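Local coordinates for germination protein (Bacillus megaterium, PDB 6O59), which is the A subunit of the spore germinant receptor GerK3, here its N-terminal domain, and probably takes part in sensing the germinants that wake dormant spores, at residues S24-F32 with A41-G49; D75-I86 with L112-L121. All blocks are in the same frame, centred on the assembly; numbering follows the deposited sequence.

Contact 1: residues S24-F32 with A41-G49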
loop_
_atom_site.group_PDB
_atom_site.type_symbol
_atom_site.label_atom_id
_atom_site.label_comp_id
_atom_site.label_asym_id
_atom_site.label_seq_id
_atom_site.Cartn_x
_atom_site.Cartn_y
_atom_site.Cartn_z
ATOM N N SER A 24 -3.664 -2.303 4.830
ATOM C CA SER A 24 -2.607 -2.735 3.911
ATOM C C SER A 24 -1.251 -2.409 4.498
ATOM O O SER A 24 -1.065 -1.327 5.059
ATOM C CB SER A 24 -2.785 -2.104 2.534
ATOM O OG SER A 24 -3.710 -2.847 1.760
ATOM N N SER A 25 -0.324 -3.371 4.403
ATOM C CA SER A 25 0.997 -3.300 5.020
ATOM C C SER A 25 1.910 -2.198 4.472
ATOM O O SER A 25 2.833 -1.817 5.190
ATOM C CB SER A 25 1.704 -4.647 4.937
ATOM O OG SER A 25 1.787 -5.159 3.616
ATOM N N ASP A 26 1.650 -1.656 3.259
ATOM C CA ASP A 26 2.520 -0.639 2.665
ATOM C C ASP A 26 2.004 0.780 2.851
ATOM O O ASP A 26 2.633 1.728 2.381
ATOM C CB ASP A 26 2.748 -0.927 1.176
ATOM C CG ASP A 26 1.530 -0.913 0.269
ATOM O OD1 ASP A 26 0.400 -1.007 0.786
ATOM O OD2 ASP A 26 1.715 -0.832 -0.961
ATOM N N ILE A 27 0.882 0.937 3.549
ATOM C CA ILE A 27 0.355 2.266 3.815
ATOM C C ILE A 27 0.958 2.754 5.137
ATOM O O ILE A 27 0.729 2.162 6.196
ATOM C CB ILE A 27 -1.179 2.267 3.763
ATOM C CG1 ILE A 27 -1.619 2.094 2.291
ATOM C CG2 ILE A 27 -1.745 3.575 4.361
ATOM C CD1 ILE A 27 -2.846 1.524 2.105
ATOM N N VAL A 28 1.790 3.808 5.045
ATOM C CA VAL A 28 2.526 4.397 6.174
ATOM C C VAL A 28 1.793 5.615 6.753
ATOM O O VAL A 28 1.394 6.518 6.013
ATOM C CB VAL A 28 3.981 4.777 5.777
ATOM C CG1 VAL A 28 4.762 5.294 6.969
ATOM C CG2 VAL A 28 4.704 3.605 5.153
ATOM N N ILE A 29 1.660 5.622 8.094
ATOM C CA ILE A 29 1.093 6.694 8.903
ATOM C C ILE A 29 2.203 7.195 9.835
ATOM O O ILE A 29 2.662 6.455 10.708
ATOM C CB ILE A 29 -0.186 6.262 9.680
ATOM C CG1 ILE A 29 -1.314 5.874 8.700
ATOM C CG2 ILE A 29 -0.637 7.379 10.655
ATOM C CD1 ILE A 29 -2.545 5.191 9.278
ATOM N N ARG A 30 2.648 8.439 9.628
ATOM C CA ARG A 30 3.657 9.063 10.476
ATOM C C ARG A 30 2.982 10.102 11.355
ATOM O O ARG A 30 2.506 11.122 10.858
ATOM C CB ARG A 30 4.796 9.696 9.653
ATOM C CG ARG A 30 5.581 8.726 8.794
ATOM C CD ARG A 30 6.828 8.266 9.482
ATOM N NE ARG A 30 7.857 7.903 8.514
ATOM C CZ ARG A 30 8.202 6.658 8.219
ATOM N NH1 ARG A 30 7.610 5.636 8.827
ATOM N NH2 ARG A 30 9.155 6.421 7.329
ATOM N N HIS A 31 2.874 9.821 12.648
ATOM C CA HIS A 31 2.289 10.788 13.569
ATOM C C HIS A 31 3.314 11.829 13.944
ATOM O O HIS A 31 4.491 11.503 14.138
ATOM C CB HIS A 31 1.774 10.119 14.840
ATOM C CG HIS A 31 0.589 9.250 14.624
ATOM N ND1 HIS A 31 0.723 7.885 14.443
ATOM C CD2 HIS A 31 -0.720 9.577 14.566
ATOM C CE1 HIS A 31 -0.505 7.425 14.283
ATOM N NE2 HIS A 31 -1.407 8.407 14.348
ATOM N N PHE A 32 2.872 13.077 14.048
ATOM C CA PHE A 32 3.700 14.181 14.501
ATOM C C PHE A 32 2.810 15.260 15.154
ATOM O O PHE A 32 1.576 15.134 15.187
ATOM C CB PHE A 32 4.596 14.739 13.386
ATOM C CG PHE A 32 3.929 15.548 12.304
ATOM C CD1 PHE A 32 3.299 14.924 11.236
ATOM C CD2 PHE A 32 3.976 16.938 12.326
ATOM C CE1 PHE A 32 2.699 15.677 10.229
ATOM C CE2 PHE A 32 3.383 17.688 11.313
ATOM C CZ PHE A 32 2.759 17.054 10.267
ATOM N N ALA A 41 -2.122 17.703 16.965
ATOM C CA ALA A 41 -1.701 16.446 16.366
ATOM C C ALA A 41 -1.930 16.488 14.868
ATOM O O ALA A 41 -2.942 17.018 14.415
ATOM C CB ALA A 41 -2.467 15.288 16.976
ATOM N N ALA A 42 -0.977 15.948 14.099
ATOM C CA ALA A 42 -1.040 15.850 12.644
ATOM C C ALA A 42 -0.461 14.514 12.193
ATOM O O ALA A 42 0.191 13.831 12.984
ATOM C CB ALA A 42 -0.292 17.010 12.002
ATOM N N ALA A 43 -0.729 14.118 10.944
ATOM C CA ALA A 43 -0.211 12.863 10.391
ATOM C C ALA A 43 0.117 12.971 8.909
ATOM O O ALA A 43 -0.577 13.687 8.172
ATOM C CB ALA A 43 -1.206 11.725 10.609
ATOM N N ILE A 44 1.185 12.244 8.483
ATOM C CA ILE A 44 1.573 12.053 7.080
ATOM C C ILE A 44 1.129 10.649 6.695
ATOM O O ILE A 44 1.491 9.678 7.378
ATOM C CB ILE A 44 3.069 12.273 6.726
ATOM C CG1 ILE A 44 3.749 13.305 7.649
ATOM C CG2 ILE A 44 3.213 12.633 5.230
ATOM C CD1 ILE A 44 5.279 13.440 7.478
ATOM N N VAL A 45 0.324 10.539 5.637
ATOM C CA VAL A 45 -0.153 9.245 5.151
ATOM C C VAL A 45 0.315 9.091 3.713
ATOM O O VAL A 45 -0.012 9.935 2.873
ATOM C CB VAL A 45 -1.697 9.033 5.286
ATOM C CG1 VAL A 45 -2.091 7.617 4.871
ATOM C CG2 VAL A 45 -2.188 9.318 6.701
ATOM N N TYR A 46 1.061 8.010 3.424
ATOM C CA TYR A 46 1.561 7.730 2.082
ATOM C C TYR A 46 1.772 6.223 1.845
ATOM O O TYR A 46 1.985 5.476 2.801
ATOM C CB TYR A 46 2.876 8.507 1.829
ATOM C CG TYR A 46 4.041 8.095 2.701
ATOM C CD1 TYR A 46 4.208 8.632 3.977
ATOM C CD2 TYR A 46 4.996 7.192 2.241
ATOM C CE1 TYR A 46 5.279 8.250 4.786
ATOM C CE2 TYR A 46 6.062 6.793 3.044
ATOM C CZ TYR A 46 6.205 7.331 4.314
ATOM O OH TYR A 46 7.276 6.952 5.093
ATOM N N ILE A 47 1.753 5.793 0.562
ATOM C CA ILE A 47 2.041 4.405 0.159
ATOM C C ILE A 47 3.552 4.296 -0.103
ATOM O O ILE A 47 4.096 4.997 -0.963
ATOM C CB ILE A 47 1.204 3.871 -1.061
ATOM C CG1 ILE A 47 -0.308 3.922 -0.811
ATOM C CG2 ILE A 47 1.616 2.456 -1.447
ATOM C CD1 ILE A 47 -1.048 3.720 -2.023
ATOM N N GLU A 48 4.201 3.388 0.634
ATOM C CA GLU A 48 5.608 3.047 0.572
ATOM C C GLU A 48 6.067 2.706 -0.861
ATOM O O GLU A 48 5.410 1.927 -1.574
ATOM C CB GLU A 48 5.838 1.819 1.478
ATOM C CG GLU A 48 6.867 1.965 2.583
ATOM C CD GLU A 48 6.828 0.848 3.615
ATOM O OE1 GLU A 48 6.479 -0.301 3.251
ATOM O OE2 GLU A 48 7.150 1.122 4.796
ATOM N N GLY A 49 7.192 3.299 -1.249
ATOM C CA GLY A 49 7.881 3.025 -2.503
ATOM C C GLY A 49 7.349 3.601 -3.791
ATOM O O GLY A 49 7.956 3.371 -4.838
#

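Contact 2: residues D75-I86 with L112-L121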
loop_
_atom_site.group_PDB
_atom_site.type_symbol
_atom_site.label_atom_id
_atom_site.label_comp_id
_atom_site.label_asym_id
_atom_site.label_seq_id
_atom_site.Cartn_x
_atom_site.Cartn_y
_atom_site.Cartn_z
ATOM N N ASP A 75 -4.352 25.579 14.815
ATOM C CA ASP A 75 -5.729 25.102 14.915
ATOM C C ASP A 75 -6.620 25.456 13.734
ATOM O O ASP A 75 -7.292 24.558 13.229
ATOM C CB ASP A 75 -6.407 25.544 16.221
ATOM C CG ASP A 75 -6.766 24.371 17.119
ATOM O OD1 ASP A 75 -6.206 24.283 18.234
ATOM O OD2 ASP A 75 -7.598 23.531 16.699
ATOM N N GLN A 76 -6.669 26.730 13.315
ATOM C CA GLN A 76 -7.585 27.147 12.253
ATOM C C GLN A 76 -6.899 27.286 10.894
ATOM O O GLN A 76 -7.414 26.737 9.918
ATOM C CB GLN A 76 -8.335 28.453 12.606
ATOM C CG GLN A 76 -8.163 28.987 14.045
ATOM C CD GLN A 76 -8.800 28.164 15.152
ATOM O OE1 GLN A 76 -9.608 27.251 14.929
ATOM N NE2 GLN A 76 -8.437 28.480 16.389
ATOM N N ASN A 77 -5.757 27.999 10.818
ATOM C CA ASN A 77 -5.046 28.212 9.551
ATOM C C ASN A 77 -3.833 27.259 9.350
ATOM O O ASN A 77 -3.175 27.340 8.310
ATOM C CB ASN A 77 -4.592 29.672 9.444
ATOM N N ALA A 78 -3.578 26.338 10.309
ATOM C CA ALA A 78 -2.443 25.399 10.315
ATOM C C ALA A 78 -2.152 24.777 8.951
ATOM O O ALA A 78 -1.026 24.890 8.479
ATOM C CB ALA A 78 -2.661 24.300 11.343
ATOM N N LEU A 79 -3.160 24.162 8.306
ATOM C CA LEU A 79 -3.015 23.482 7.013
ATOM C C LEU A 79 -2.622 24.451 5.888
ATOM O O LEU A 79 -1.704 24.142 5.124
ATOM C CB LEU A 79 -4.315 22.748 6.664
ATOM C CG LEU A 79 -4.245 21.653 5.612
ATOM C CD1 LEU A 79 -3.479 20.452 6.124
ATOM C CD2 LEU A 79 -5.637 21.232 5.200
ATOM N N GLU A 80 -3.290 25.615 5.806
ATOM C CA GLU A 80 -3.023 26.639 4.797
ATOM C C GLU A 80 -1.652 27.307 5.039
ATOM O O GLU A 80 -0.916 27.542 4.085
ATOM C CB GLU A 80 -4.162 27.674 4.754
ATOM C CG GLU A 80 -5.187 27.432 3.645
ATOM C CD GLU A 80 -6.100 26.208 3.682
ATOM O OE1 GLU A 80 -6.176 25.535 4.737
ATOM O OE2 GLU A 80 -6.755 25.933 2.648
ATOM N N LEU A 81 -1.285 27.551 6.304
ATOM C CA LEU A 81 0.013 28.133 6.657
ATOM C C LEU A 81 1.158 27.188 6.283
ATOM O O LEU A 81 2.189 27.645 5.783
ATOM C CB LEU A 81 0.063 28.451 8.164
ATOM C CG LEU A 81 0.026 29.920 8.597
ATOM C CD1 LEU A 81 1.365 30.625 8.383
ATOM C CD2 LEU A 81 -1.156 30.669 8.003
ATOM N N ILE A 82 0.962 25.871 6.517
ATOM C CA ILE A 82 1.941 24.829 6.218
ATOM C C ILE A 82 2.054 24.668 4.708
ATOM O O ILE A 82 3.173 24.520 4.203
ATOM C CB ILE A 82 1.585 23.490 6.939
ATOM C CG1 ILE A 82 1.995 23.552 8.444
ATOM C CG2 ILE A 82 2.211 22.270 6.240
ATOM C CD1 ILE A 82 1.470 22.402 9.384
ATOM N N SER A 83 0.903 24.728 3.991
ATOM C CA SER A 83 0.842 24.573 2.533
ATOM C C SER A 83 1.730 25.594 1.809
ATOM O O SER A 83 2.334 25.230 0.812
ATOM C CB SER A 83 -0.595 24.639 2.016
ATOM O OG SER A 83 -1.116 25.951 1.880
ATOM N N GLU A 84 1.875 26.823 2.353
ATOM C CA GLU A 84 2.700 27.899 1.785
ATOM C C GLU A 84 4.166 27.502 1.617
ATOM O O GLU A 84 4.838 28.046 0.739
ATOM C CB GLU A 84 2.618 29.159 2.645
ATOM C CG GLU A 84 1.334 29.948 2.455
ATOM C CD GLU A 84 1.202 31.196 3.303
ATOM O OE1 GLU A 84 2.136 31.503 4.081
ATOM O OE2 GLU A 84 0.150 31.868 3.189
ATOM N N ASP A 85 4.653 26.557 2.453
ATOM C CA ASP A 85 6.011 26.006 2.397
ATOM C C ASP A 85 6.059 24.763 1.538
ATOM O O ASP A 85 7.011 24.599 0.783
ATOM C CB ASP A 85 6.550 25.676 3.802
ATOM C CG ASP A 85 6.975 26.888 4.604
ATOM O OD1 ASP A 85 7.176 27.966 3.996
ATOM O OD2 ASP A 85 7.113 26.760 5.838
ATOM N N ILE A 86 5.033 23.899 1.640
ATOM C CA ILE A 86 4.954 22.634 0.905
ATOM C C ILE A 86 4.831 22.864 -0.633
ATOM O O ILE A 86 5.353 22.046 -1.403
ATOM C CB ILE A 86 3.828 21.717 1.487
ATOM C CG1 ILE A 86 4.220 21.283 2.943
ATOM C CG2 ILE A 86 3.564 20.492 0.592
ATOM C CD1 ILE A 86 3.540 20.031 3.548
ATOM N N LEU A 112 -1.565 15.056 4.140
ATOM C CA LEU A 112 -1.295 15.731 5.397
ATOM C C LEU A 112 -2.651 15.963 6.084
ATOM O O LEU A 112 -3.513 16.668 5.556
ATOM C CB LEU A 112 -0.482 17.027 5.223
ATOM C CG LEU A 112 -0.361 17.891 6.487
ATOM C CD1 LEU A 112 0.492 17.231 7.540
ATOM C CD2 LEU A 112 0.153 19.258 6.165
ATOM N N ILE A 113 -2.853 15.290 7.221
ATOM C CA ILE A 113 -4.095 15.353 7.986
ATOM C C ILE A 113 -3.811 16.028 9.342
ATOM O O ILE A 113 -2.857 15.657 10.023
ATOM C CB ILE A 113 -4.719 13.932 8.124
ATOM C CG1 ILE A 113 -4.688 13.172 6.755
ATOM C CG2 ILE A 113 -6.144 14.001 8.733
ATOM C CD1 ILE A 113 -5.411 11.841 6.672
ATOM N N VAL A 114 -4.626 17.041 9.706
ATOM C CA VAL A 114 -4.475 17.808 10.943
ATOM C C VAL A 114 -5.725 17.589 11.848
ATOM O O VAL A 114 -6.859 17.544 11.359
ATOM C CB VAL A 114 -4.176 19.306 10.642
ATOM C CG1 VAL A 114 -3.968 20.111 11.926
ATOM C CG2 VAL A 114 -2.953 19.455 9.723
ATOM N N ASP A 115 -5.465 17.452 13.175
ATOM C CA ASP A 115 -6.334 17.125 14.314
ATOM C C ASP A 115 -7.803 17.435 14.150
ATOM O O ASP A 115 -8.607 16.580 14.529
ATOM C CB ASP A 115 -5.861 17.783 15.616
ATOM C CG ASP A 115 -6.235 17.037 16.904
ATOM O OD1 ASP A 115 -7.057 16.074 16.831
ATOM O OD2 ASP A 115 -5.699 17.409 17.987
ATOM N N GLY A 116 -8.155 18.627 13.672
ATOM C CA GLY A 116 -9.563 18.977 13.524
ATOM C C GLY A 116 -9.909 19.817 12.318
ATOM O O GLY A 116 -10.828 20.639 12.408
ATOM N N ILE A 117 -9.169 19.653 11.228
ATOM C CA ILE A 117 -9.406 20.561 10.077
ATOM C C ILE A 117 -10.483 20.020 9.142
ATOM O O ILE A 117 -11.251 20.851 8.651
ATOM C CB ILE A 117 -8.098 20.916 9.367
ATOM C CG1 ILE A 117 -7.575 22.265 9.853
ATOM C CG2 ILE A 117 -8.317 20.929 7.878
ATOM C CD1 ILE A 117 -6.313 22.175 10.650
ATOM N N ASN A 118 -10.485 18.717 8.853
ATOM C CA ASN A 118 -11.505 18.049 7.989
ATOM C C ASN A 118 -11.282 18.285 6.483
ATOM O O ASN A 118 -12.132 17.859 5.696
ATOM C CB ASN A 118 -12.932 18.124 8.547
ATOM C CG ASN A 118 -13.896 18.935 7.711
ATOM O OD1 ASN A 118 -13.496 19.773 6.917
ATOM N ND2 ASN A 118 -15.180 18.692 7.893
ATOM N N ARG A 119 -10.188 18.954 6.111
ATOM C CA ARG A 119 -9.746 19.115 4.703
ATOM C C ARG A 119 -8.367 18.463 4.676
ATOM O O ARG A 119 -7.609 18.663 5.640
ATOM C CB ARG A 119 -9.786 20.567 4.203
ATOM C CG ARG A 119 -11.158 21.222 4.059
ATOM C CD ARG A 119 -11.363 22.641 3.535
ATOM N NE ARG A 119 -12.754 23.098 3.543
ATOM C CZ ARG A 119 -13.169 24.329 3.242
ATOM N NH1 ARG A 119 -12.295 25.258 2.903
ATOM N NH2 ARG A 119 -14.455 24.630 3.283
ATOM N N VAL A 120 -8.076 17.660 3.660
ATOM C CA VAL A 120 -6.759 16.966 3.645
ATOM C C VAL A 120 -5.904 17.581 2.547
ATOM O O VAL A 120 -6.440 17.859 1.481
ATOM C CB VAL A 120 -6.948 15.453 3.467
ATOM C CG1 VAL A 120 -5.669 14.754 3.067
ATOM C CG2 VAL A 120 -7.512 14.834 4.727
ATOM N N LEU A 121 -4.630 17.813 2.840
ATOM C CA LEU A 121 -3.704 18.371 1.832
ATOM C C LEU A 121 -2.961 17.235 1.135
ATOM O O LEU A 121 -2.453 16.364 1.822
ATOM C CB LEU A 121 -2.721 19.300 2.544
ATOM C CG LEU A 121 -1.619 19.874 1.663
ATOM C CD1 LEU A 121 -0.959 21.047 2.346
ATOM C CD2 LEU A 121 -0.590 18.813 1.340
#

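Contact 1: residues S24-F32 with A41-G49
Val28 lies over one face of the Tyr46 ring, its CB 3.9 Å from the ring centroid in a CH-pi contact, and its CG1 reaches along to Tyr46 CZ. The Tyr46 ring can come across the strand because its CG sits between the backbone N and the carbonyl carbon (chi1 65°). Phe32 has its CG in the corresponding position, which lays its ring over Ala42 CB, 3.8 Å from the centroid, while its CE1 meets Ile44 CG1. Arg30 brings one face of its guanidinium over Tyr46 OH, the guanidinium and the Tyr46 ring being turned 83° apart; its NE is hydrogen-bonded to Gln57. Beneath these side chains runs an antiparallel beta hairpin, in which Val28-Tyr46, Arg30-Ile44 and Phe32-Ala42 are the hydrogen-bonded pairs. Glu48 N extends the ladder to Asp26 O (2.9 Å, N-H...O 171°). On the other face, Ile29 CG1 lies beside Val45 CG2, under helix 10-20, and Ile27 CG1 meets Ile47 CG1 at 3.8 Å, both isoleucines packing on Arg161 of helix 153-163; helix 54-62 covers the aromatic face. At the open end Asp26 lies alongside Ile47, and its OD1 forms a salt bridge with Arg161.

Contact 2: residues D75-I86 with L112-L121
Leu112, at the start of the second segment, pushes its CD2 branch between three side chains of helix 78-86. Ile82 CG2 is the nearest of them, 3.6 Å from Leu112 CD2, and the two side chains cross at about a right angle; Leu79 CD1 and, more distantly, Ile86 CD1 complete the group. Ile82 can offer that methyl because its CG2 is anti to the backbone N, with CG1 beside that N (chi1 -78°). Two residues on, Val114 carries CG2 to 3.8 Å from Leu79 CD1, the side chains sliding past each other in opposite directions, while its CG1 looks to Ala78 CB. This is helix-on-sheet packing: helix 78-86 lies against the face of the antiparallel hairpin formed by strands 110-114 and 120-124; its axis passes 9.7 Å from that of strand segment 112-114 at closest approach, at 151° to it, roughly antiparallel. Leu40 of the neighbouring strand 40-47 also touches Ala78 and Val114. In the connection between the strands, Ile117 lies against the residues leading into the helix: its CD1 rests 3.6 Å from the backbone O of Asp75, and its CG2 meets Leu79 CD2. Leu79 CD2 also approaches the backbone O of Arg119; its two methyls thus have different partners, CD1 the strands and CD2 the connection. Leu121 then closes the row, with CB 3.8 Å from Leu79 CD1 and CD1 3.6 Å from Ser83 CB. The Ser83 hydroxyl is engaged within the helix itself, its OG donating to Glu80 O at 2.7 Å. Phe94 of strand 91-95 packs on Leu79, Ser83 and Leu121 from the next strand of the sheet.

Overall arrangement
Contacts 1 and 2 follow one another along the chain, the first closing before the second opens, and their centres lie about 16 Å apart. Both belong to one five-stranded antiparallel sheet, in the order 27-34, 40-47, 110-114, 120-124, 91-95. Contact 1 is the hairpin at one side of that sheet; contact 2 lays helix 78-86 on the hairpin beside it. Strands 40-47 and 110-114 are the seam: Ala43 N probably bonds to Ile113 O and Ala41 O to Asp115 N, while Phe32 CZ packs on Leu112 CD1. A second sheet with the same 1-2-4-5-3 strand order follows, so both contacts belong to the first of two similarly connected sheets in the receptor's N-terminal domain.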